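Local coordinates for amorpha-4,11-diene synthase (Artemisia annua, PDB 4GAX), which belongs to the sesquiterpene synthases and probably ionises and cyclises farnesyl diphosphate, with magnesium as cofactor, to release a cyclic sesquiterpene, at residues D502-I507 against L528-D533; I303-V308 against T424-G429; S431-K436 against T516-L521. One frame throughout, in Å; residues are numbered along the deposited sequence.

Contact 1: D502-I507 against L528-D533; sequences DLWKDI and LVHFLD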
loop_
_atom_site.group_PDB
_atom_site.type_symbol
_atom_site.label_atom_id
_atom_site.label_comp_id
_atom_site.label_asym_id
_atom_site.label_seq_id
_atom_site.Cartn_x
_atom_site.Cartn_y
_atom_site.Cartn_z
ATOM N N ASP A 502 -13.748 -8.587 -7.970
ATOM C CA ASP A 502 -14.902 -7.958 -7.331
ATOM C C ASP A 502 -14.480 -7.142 -6.114
ATOM O O ASP A 502 -14.955 -6.027 -5.907
ATOM C CB ASP A 502 -15.912 -9.022 -6.909
ATOM C CG ASP A 502 -16.759 -9.510 -8.069
ATOM O OD1 ASP A 502 -16.522 -9.049 -9.206
ATOM O OD2 ASP A 502 -17.660 -10.351 -7.840
ATOM N N LEU A 503 -13.572 -7.692 -5.319
ATOM C CA LEU A 503 -13.133 -7.016 -4.092
ATOM C C LEU A 503 -12.384 -5.717 -4.368
ATOM O O LEU A 503 -12.583 -4.718 -3.668
ATOM C CB LEU A 503 -12.281 -7.964 -3.240
ATOM C CG LEU A 503 -13.109 -9.041 -2.547
ATOM C CD1 LEU A 503 -12.198 -10.153 -2.052
ATOM C CD2 LEU A 503 -13.920 -8.447 -1.394
ATOM N N TRP A 504 -11.502 -5.708 -5.363
ATOM C CA TRP A 504 -10.790 -4.467 -5.671
ATOM C C TRP A 504 -11.797 -3.393 -6.061
ATOM O O TRP A 504 -11.626 -2.214 -5.727
ATOM C CB TRP A 504 -9.770 -4.651 -6.812
ATOM C CG TRP A 504 -8.581 -5.541 -6.492
ATOM C CD1 TRP A 504 -8.276 -6.745 -7.077
ATOM C CD2 TRP A 504 -7.530 -5.279 -5.545
ATOM N NE1 TRP A 504 -7.113 -7.250 -6.537
ATOM C CE2 TRP A 504 -6.634 -6.371 -5.599
ATOM C CE3 TRP A 504 -7.255 -4.227 -4.659
ATOM C CZ2 TRP A 504 -5.490 -6.445 -4.795
ATOM C CZ3 TRP A 504 -6.111 -4.304 -3.854
ATOM C CH2 TRP A 504 -5.248 -5.402 -3.931
ATOM N N LYS A 505 -12.836 -3.793 -6.788
ATOM C CA LYS A 505 -13.869 -2.839 -7.184
ATOM C C LYS A 505 -14.660 -2.342 -5.964
ATOM O O LYS A 505 -14.993 -1.152 -5.871
ATOM C CB LYS A 505 -14.796 -3.441 -8.256
ATOM C CG LYS A 505 -14.182 -3.407 -9.672
ATOM C CD LYS A 505 -15.122 -3.970 -10.748
ATOM C CE LYS A 505 -15.383 -5.448 -10.536
ATOM N NZ LYS A 505 -16.257 -5.986 -11.628
ATOM N N ASP A 506 -14.973 -3.248 -5.042
ATOM C CA ASP A 506 -15.657 -2.863 -3.806
ATOM C C ASP A 506 -14.808 -1.865 -3.028
ATOM O O ASP A 506 -15.310 -0.879 -2.474
ATOM C CB ASP A 506 -15.914 -4.094 -2.932
ATOM C CG ASP A 506 -17.057 -4.944 -3.442
ATOM O OD1 ASP A 506 -18.021 -4.374 -4.009
ATOM O OD2 ASP A 506 -16.992 -6.183 -3.270
ATOM N N ILE A 507 -13.509 -2.124 -2.986
ATOM C CA ILE A 507 -12.592 -1.245 -2.258
ATOM C C ILE A 507 -12.463 0.129 -2.912
ATOM O O ILE A 507 -12.361 1.153 -2.216
ATOM C CB ILE A 507 -11.215 -1.916 -2.106
ATOM C CG1 ILE A 507 -11.333 -3.050 -1.080
ATOM C CG2 ILE A 507 -10.160 -0.911 -1.655
ATOM C CD1 ILE A 507 -10.299 -4.131 -1.255
ATOM N N LEU A 528 -1.830 0.378 1.936
ATOM C CA LEU A 528 -1.723 -0.896 2.653
ATOM C C LEU A 528 -2.585 -1.978 2.005
ATOM O O LEU A 528 -2.209 -3.148 2.004
ATOM C CB LEU A 528 -2.078 -0.744 4.139
ATOM C CG LEU A 528 -1.010 0.014 4.942
ATOM C CD1 LEU A 528 -1.498 0.292 6.365
ATOM C CD2 LEU A 528 0.300 -0.771 4.980
ATOM N N VAL A 529 -3.737 -1.603 1.456
ATOM C CA VAL A 529 -4.558 -2.597 0.738
ATOM C C VAL A 529 -3.866 -3.058 -0.543
ATOM O O VAL A 529 -3.811 -4.251 -0.833
ATOM C CB VAL A 529 -5.963 -2.030 0.368
ATOM C CG1 VAL A 529 -6.743 -3.037 -0.473
ATOM C CG2 VAL A 529 -6.754 -1.688 1.625
ATOM N N HIS A 530 -3.326 -2.117 -1.313
ATOM C CA HIS A 530 -2.611 -2.491 -2.539
ATOM C C HIS A 530 -1.348 -3.295 -2.241
ATOM O O HIS A 530 -0.951 -4.177 -3.017
ATOM C CB HIS A 530 -2.285 -1.245 -3.374
ATOM C CG HIS A 530 -3.474 -0.683 -4.085
ATOM N ND1 HIS A 530 -3.694 0.671 -4.222
ATOM C CD2 HIS A 530 -4.508 -1.301 -4.702
ATOM C CE1 HIS A 530 -4.820 0.864 -4.890
ATOM N NE2 HIS A 530 -5.337 -0.317 -5.187
ATOM N N PHE A 531 -0.732 -3.013 -1.099
ATOM C CA PHE A 531 0.429 -3.804 -0.679
ATOM C C PHE A 531 0.138 -5.300 -0.570
ATOM O O PHE A 531 1.040 -6.151 -0.767
ATOM C CB PHE A 531 1.001 -3.286 0.647
ATOM C CG PHE A 531 2.175 -4.073 1.123
ATOM C CD1 PHE A 531 3.396 -3.963 0.476
ATOM C CD2 PHE A 531 2.061 -4.944 2.195
ATOM C CE1 PHE A 531 4.491 -4.695 0.899
ATOM C CE2 PHE A 531 3.162 -5.682 2.629
ATOM C CZ PHE A 531 4.378 -5.553 1.979
ATOM N N LEU A 532 -1.109 -5.647 -0.268
ATOM C CA LEU A 532 -1.453 -7.069 -0.089
ATOM C C LEU A 532 -1.160 -7.843 -1.361
ATOM O O LEU A 532 -0.816 -9.031 -1.315
ATOM C CB LEU A 532 -2.928 -7.253 0.292
ATOM C CG LEU A 532 -3.464 -6.593 1.573
ATOM C CD1 LEU A 532 -5.003 -6.571 1.572
ATOM C CD2 LEU A 532 -2.946 -7.305 2.796
ATOM N N ASP A 533 -1.278 -7.162 -2.499
ATOM C CA ASP A 533 -1.001 -7.794 -3.787
ATOM C C ASP A 533 0.476 -8.156 -3.907
ATOM O O ASP A 533 0.821 -9.129 -4.569
ATOM C CB ASP A 533 -1.420 -6.875 -4.944
ATOM C CG ASP A 533 -1.820 -7.652 -6.192
ATOM O OD1 ASP A 533 -2.466 -8.723 -6.064
ATOM O OD2 ASP A 533 -1.488 -7.192 -7.303
HETATM O O HOH W 1 -4.784 -8.978 -7.581
#
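A single water molecule ties Asp533 to Trp504: it donates to carboxylate OD1 of Asp533 at 2.8 Å and accepts the indole N-H, Trp504 NE1 lying 3.1 Å from its oxygen. The bridge spans two nearly antiparallel helical segments whose axes stay 12.1 Å apart, a wide gap that a side chain as large as tryptophan suits. With CG beside the backbone N (chi1 -67°), the indole of Trp504 extends so that its six-membered end comes closer to helix 519-535 than the CB does. There the carbonyl oxygen of Val529 sits near the ring plane at its edge, 3.6 Å from Trp504 CH2. CZ3 of Trp504 meets the CG1 methyl of Val529 at 3.7 Å, and the same methyl packs against Ile507 CD1 at 3.8 Å, so this one branch of a slim valine fills the angle between two partners. His530 approaches obliquely, its CD2 3.5 Å from Trp504 CZ3; the two planes are 28° apart but the rings are slid so far that they barely overlap. The Asp533 carboxylate stands steeply to the indole, at 79°. Outside the pair, Trp504 and Ile507 also pack on Leu455 of helix 447-461, Lys216 makes a cation-pi contact with Trp504, and Trp215 meets His530 edge-to-face. The apolar part of the indole thus seals a buried helix-helix seam, while its one polar atom reaches Asp533 through water; the negative charge of Asp533 may in turn be eased by weak, long ion pairs from its OD2 to Lys212 and Lys216.

Contact 2: I303-V308 against T424-G429; sequences IFLAKV and TTCYLG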
loop_
_atom_site.group_PDB
_atom_site.type_symbol
_atom_site.label_atom_id
_atom_site.label_comp_id
_atom_site.label_asym_id
_atom_site.label_seq_id
_atom_site.Cartn_x
_atom_site.Cartn_y
_atom_site.Cartn_z
ATOM N N ILE A 303 8.641 4.325 11.099
ATOM C CA ILE A 303 9.488 3.611 12.058
ATOM C C ILE A 303 8.624 2.938 13.117
ATOM O O ILE A 303 8.834 1.772 13.449
ATOM C CB ILE A 303 10.531 4.547 12.699
ATOM C CG1 ILE A 303 11.600 4.898 11.652
ATOM C CG2 ILE A 303 11.172 3.888 13.924
ATOM C CD1 ILE A 303 12.554 6.014 12.085
ATOM N N PHE A 304 7.622 3.653 13.621
ATOM C CA PHE A 304 6.744 3.084 14.646
ATOM C C PHE A 304 5.937 1.911 14.071
ATOM O O PHE A 304 5.773 0.881 14.721
ATOM C CB PHE A 304 5.783 4.146 15.198
ATOM C CG PHE A 304 4.914 3.633 16.298
ATOM C CD1 PHE A 304 5.484 3.160 17.472
ATOM C CD2 PHE A 304 3.535 3.558 16.143
ATOM C CE1 PHE A 304 4.690 2.643 18.507
ATOM C CE2 PHE A 304 2.728 3.042 17.168
ATOM C CZ PHE A 304 3.311 2.592 18.359
ATOM N N LEU A 305 5.428 2.083 12.857
ATOM C CA LEU A 305 4.615 1.060 12.222
ATOM C C LEU A 305 5.442 -0.194 12.001
ATOM O O LEU A 305 4.971 -1.311 12.233
ATOM C CB LEU A 305 4.036 1.581 10.904
ATOM C CG LEU A 305 3.239 0.605 10.016
ATOM C CD1 LEU A 305 2.018 0.048 10.734
ATOM C CD2 LEU A 305 2.793 1.344 8.716
ATOM N N ALA A 306 6.690 -0.014 11.592
ATOM C CA ALA A 306 7.571 -1.155 11.395
ATOM C C ALA A 306 7.753 -1.922 12.707
ATOM O O ALA A 306 7.718 -3.155 12.715
ATOM C CB ALA A 306 8.928 -0.690 10.852
ATOM N N LYS A 307 7.953 -1.200 13.810
ATOM C CA LYS A 307 8.072 -1.850 15.120
ATOM C C LYS A 307 6.814 -2.624 15.483
ATOM O O LYS A 307 6.892 -3.752 15.968
ATOM C CB LYS A 307 8.381 -0.818 16.203
ATOM C CG LYS A 307 9.748 -0.148 16.001
ATOM C CD LYS A 307 9.976 0.967 17.035
ATOM C CE LYS A 307 11.387 1.568 16.904
ATOM N NZ LYS A 307 11.614 2.644 17.934
ATOM N N VAL A 308 5.652 -2.022 15.254
ATOM C CA VAL A 308 4.397 -2.688 15.571
ATOM C C VAL A 308 4.223 -3.938 14.711
ATOM O O VAL A 308 3.792 -4.983 15.205
ATOM C CB VAL A 308 3.186 -1.733 15.415
ATOM C CG1 VAL A 308 1.885 -2.481 15.560
ATOM C CG2 VAL A 308 3.263 -0.617 16.462
ATOM N N THR A 424 -4.997 1.784 12.596
ATOM C CA THR A 424 -4.895 2.638 13.763
ATOM C C THR A 424 -3.439 2.870 14.194
ATOM O O THR A 424 -3.149 3.862 14.881
ATOM C CB THR A 424 -5.754 2.119 14.927
ATOM O OG1 THR A 424 -5.356 0.785 15.254
ATOM C CG2 THR A 424 -7.242 2.126 14.522
ATOM N N THR A 425 -2.533 1.972 13.808
ATOM C CA THR A 425 -1.109 2.214 14.083
ATOM C C THR A 425 -0.659 3.401 13.239
ATOM O O THR A 425 0.176 4.221 13.675
ATOM C CB THR A 425 -0.222 0.998 13.775
ATOM O OG1 THR A 425 -0.580 -0.095 14.633
ATOM C CG2 THR A 425 1.253 1.339 14.005
ATOM N N CYS A 426 -1.213 3.509 12.029
ATOM C CA CYS A 426 -0.972 4.706 11.206
ATOM C C CYS A 426 -1.555 5.960 11.853
ATOM O O CYS A 426 -0.971 7.049 11.745
ATOM C CB CYS A 426 -1.554 4.551 9.799
ATOM S SG CYS A 426 -0.576 3.430 8.755
ATOM N N TYR A 427 -2.718 5.816 12.499
ATOM C CA TYR A 427 -3.307 6.942 13.212
ATOM C C TYR A 427 -2.312 7.472 14.252
ATOM O O TYR A 427 -2.075 8.681 14.353
ATOM C CB TYR A 427 -4.585 6.533 13.942
ATOM C CG TYR A 427 -5.832 6.384 13.091
ATOM C CD1 TYR A 427 -7.089 6.415 13.685
ATOM C CD2 TYR A 427 -5.761 6.164 11.717
ATOM C CE1 TYR A 427 -8.245 6.266 12.943
ATOM C CE2 TYR A 427 -6.929 6.016 10.958
ATOM C CZ TYR A 427 -8.162 6.068 11.583
ATOM O OH TYR A 427 -9.329 5.926 10.861
ATOM N N LEU A 428 -1.738 6.563 15.034
ATOM C CA LEU A 428 -0.836 6.962 16.113
ATOM C C LEU A 428 0.410 7.632 15.554
ATOM O O LEU A 428 0.911 8.592 16.137
ATOM C CB LEU A 428 -0.430 5.754 16.965
ATOM C CG LEU A 428 -1.557 5.092 17.755
ATOM C CD1 LEU A 428 -0.984 4.065 18.746
ATOM C CD2 LEU A 428 -2.359 6.154 18.490
ATOM N N GLY A 429 0.902 7.125 14.422
ATOM C CA GLY A 429 2.097 7.670 13.799
ATOM C C GLY A 429 1.818 9.011 13.143
ATOM O O GLY A 429 2.729 9.821 12.971
#
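Thr425 pushes its CG2 methyl into a hollow formed by Phe304, Leu305 and Val308. The methyl lies 3.6 Å from Leu305 CD1, 3.7 Å from Val308 CG2 and 3.8 Å from Phe304 CD2. It gets there because CG2 is anti to the backbone N (chi1 -63° for OG1), which sets the hydroxyl beside the nitrogen instead; OG1 touches Val308 CG1 but spends its hydrogen bond on Leu421 O of its own helix, so a polar residue can sit in an apolar seam. Leu305 CD2 reaches past the threonine to Cys426 SG, 4.0 Å away, and Phe304 CE2 comes within 4.2 Å of Leu428 CD1. This pair belongs to the all-helical class I terpenoid synthase fold, in which helix 299-322 carries the aspartate-rich DDxxD motif a few turns further on; the segments 303-308 and 424-429 cross at 145°, their axes 9.3 Å apart. The backbones come closest at Leu305 and Thr425, CA to CA 6.1 Å. Within this shell, Val308 CG2 lies over one face of the Phe304 ring, offset toward its rim; further out, Thr360 and Met364 of helix 351-370 pack on Phe304. Ala289 and Ser292 of helix 282-292 back Leu305.

Contact 3: S431-K436 against T516-L521; sequences SDIVTK and TIPRPL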
loop_
_atom_site.group_PDB
_atom_site.type_symbol
_atom_site.label_atom_id
_atom_site.label_comp_id
_atom_site.label_asym_id
_atom_site.label_seq_id
_atom_site.Cartn_x
_atom_site.Cartn_y
_atom_site.Cartn_z
ATOM N N SER A 431 -0.376 11.438 14.369
ATOM C CA SER A 431 -1.185 12.073 15.402
ATOM C C SER A 431 -1.605 13.519 15.113
ATOM O O SER A 431 -2.656 13.972 15.584
ATOM C CB SER A 431 -0.435 12.025 16.735
ATOM O OG SER A 431 0.949 12.247 16.519
ATOM N N ASP A 432 -0.786 14.248 14.361
ATOM C CA ASP A 432 -1.051 15.669 14.102
ATOM C C ASP A 432 -2.339 15.932 13.321
ATOM O O ASP A 432 -2.896 17.031 13.395
ATOM C CB ASP A 432 0.124 16.294 13.359
ATOM C CG ASP A 432 0.633 15.407 12.246
ATOM O OD1 ASP A 432 0.771 14.186 12.484
ATOM O OD2 ASP A 432 0.884 15.923 11.136
ATOM N N ILE A 433 -2.815 14.934 12.579
ATOM C CA ILE A 433 -4.006 15.112 11.746
ATOM C C ILE A 433 -5.195 14.211 12.121
ATOM O O ILE A 433 -6.319 14.420 11.643
ATOM C CB ILE A 433 -3.694 14.924 10.239
ATOM C CG1 ILE A 433 -3.419 13.454 9.920
ATOM C CG2 ILE A 433 -2.527 15.807 9.809
ATOM C CD1 ILE A 433 -3.639 13.105 8.458
ATOM N N VAL A 434 -4.962 13.212 12.968
ATOM C CA VAL A 434 -6.058 12.344 13.395
ATOM C C VAL A 434 -7.154 13.132 14.123
ATOM O O VAL A 434 -6.871 13.992 14.952
ATOM C CB VAL A 434 -5.581 11.165 14.273
ATOM C CG1 VAL A 434 -4.811 10.184 13.442
ATOM C CG2 VAL A 434 -4.729 11.661 15.408
ATOM N N THR A 435 -8.403 12.843 13.778
ATOM C CA THR A 435 -9.553 13.454 14.425
ATOM C C THR A 435 -10.222 12.402 15.291
ATOM O O THR A 435 -9.963 11.207 15.125
ATOM C CB THR A 435 -10.593 13.919 13.394
ATOM O OG1 THR A 435 -10.955 12.816 12.555
ATOM C CG2 THR A 435 -10.040 15.049 12.531
ATOM N N LYS A 436 -11.094 12.834 16.199
ATOM C CA LYS A 436 -11.903 11.886 16.957
ATOM C C LYS A 436 -12.780 11.121 15.966
ATOM O O LYS A 436 -13.063 9.935 16.150
ATOM C CB LYS A 436 -12.767 12.611 17.994
ATOM C CG LYS A 436 -13.283 11.725 19.130
ATOM C CD LYS A 436 -14.232 12.500 20.053
ATOM C CE LYS A 436 -14.424 11.808 21.406
ATOM N NZ LYS A 436 -15.374 12.542 22.307
ATOM N N THR A 516 -14.830 10.788 6.099
ATOM C CA THR A 516 -14.742 11.126 7.531
ATOM C C THR A 516 -13.358 10.937 8.125
ATOM O O THR A 516 -13.103 11.335 9.266
ATOM C CB THR A 516 -15.724 10.316 8.380
ATOM O OG1 THR A 516 -15.527 8.923 8.118
ATOM C CG2 THR A 516 -17.143 10.697 8.040
ATOM N N ILE A 517 -12.479 10.316 7.348
ATOM C CA ILE A 517 -11.085 10.127 7.727
ATOM C C ILE A 517 -10.248 11.108 6.893
ATOM O O ILE A 517 -10.468 11.243 5.690
ATOM C CB ILE A 517 -10.670 8.653 7.461
ATOM C CG1 ILE A 517 -9.165 8.466 7.403
ATOM C CG2 ILE A 517 -11.194 8.187 6.131
ATOM C CD1 ILE A 517 -8.792 7.037 6.988
ATOM N N PRO A 518 -9.297 11.808 7.533
ATOM C CA PRO A 518 -8.436 12.751 6.809
ATOM C C PRO A 518 -7.781 12.067 5.620
ATOM O O PRO A 518 -7.328 10.918 5.743
ATOM C CB PRO A 518 -7.376 13.136 7.852
ATOM C CG PRO A 518 -8.078 12.952 9.174
ATOM C CD PRO A 518 -8.956 11.735 8.967
ATOM N N ARG A 519 -7.743 12.754 4.480
ATOM C CA ARG A 519 -7.191 12.152 3.263
ATOM C C ARG A 519 -5.838 11.453 3.377
ATOM O O ARG A 519 -5.652 10.385 2.777
ATOM C CB ARG A 519 -7.159 13.146 2.102
ATOM C CG ARG A 519 -8.079 12.709 0.991
ATOM C CD ARG A 519 -7.960 13.557 -0.258
ATOM N NE ARG A 519 -6.840 13.149 -1.096
ATOM C CZ ARG A 519 -6.764 11.989 -1.745
ATOM N NH1 ARG A 519 -7.731 11.080 -1.644
ATOM N NH2 ARG A 519 -5.705 11.734 -2.490
ATOM N N PRO A 520 -4.880 12.052 4.111
ATOM C CA PRO A 520 -3.569 11.387 4.123
ATOM C C PRO A 520 -3.625 10.032 4.816
ATOM O O PRO A 520 -2.784 9.168 4.521
ATOM C CB PRO A 520 -2.673 12.366 4.902
ATOM C CG PRO A 520 -3.350 13.697 4.754
ATOM C CD PRO A 520 -4.828 13.387 4.746
ATOM N N LEU A 521 -4.600 9.841 5.702
ATOM C CA LEU A 521 -4.776 8.538 6.352
ATOM C C LEU A 521 -5.505 7.571 5.425
ATOM O O LEU A 521 -5.252 6.349 5.438
ATOM C CB LEU A 521 -5.561 8.702 7.659
ATOM C CG LEU A 521 -4.777 9.327 8.815
ATOM C CD1 LEU A 521 -5.715 9.624 9.976
ATOM C CD2 LEU A 521 -3.658 8.378 9.254
HETATM O O HOH W 2 -11.985 13.552 10.215
#
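Ile433 points its CD1 methyl into the corner between two prolines and a leucine. The methyl meets the Pro520 ring obliquely, 3.8 Å from both CB and CG, with CD scarcely farther, while Pro518 CB is also 3.8 Å from it and Leu521 CG lies 4.0 Å away. To reach this corner the isoleucine puts CG1 between its backbone N and carbonyl carbon (chi1 71°), a crowded position. Its carbonyl oxygen rests against the other proline, with Ile433 O 3.4 Å from Pro518 CG. Val434 meets Leu521: its CG1 branch slants across the end of that side chain, 3.6 Å from CD1, both also lying on Tyr427. Farther along the two segments a water links Thr435 OG1 and Thr516 O, each 2.7 Å from it, and it donates to the carbonyl. The same threonine hydroxyl takes the N-H of Ala438, so Thr435 is a true side-chain N-cap of helix 436-443. Pro518 at the N-cap and Pro520 in the first turn suit their places, since neither position needs an N-H for a bond within the helix. The loop leading to the capped start of helix 436-443 thus packs on the start of helix 519-535, a surface junction in the all-helical terpene synthase fold.

Contacts 1 and 3 share helix 519-535: contact 3 holds its N-terminal end and contact 1 grips it two to three turns later, with centres 21 Å apart and nearest atoms about 7 Å apart. Contact 2 touches both. Cys426 SG lies 4.1 Å from Leu528 CD1 of contact 1, and Tyr427 presses on contact 3, its O being 3.3 Å from Val434 CG1. Contacts 2 and 3 are the closest pair, 14 Å between centres. As in other class I terpene synthases, helices 299-322, 419-429 and 519-535 probably contribute to the walls of the active-site pocket; helix 299-322, used by contact 2, also carries the aspartate-rich motif.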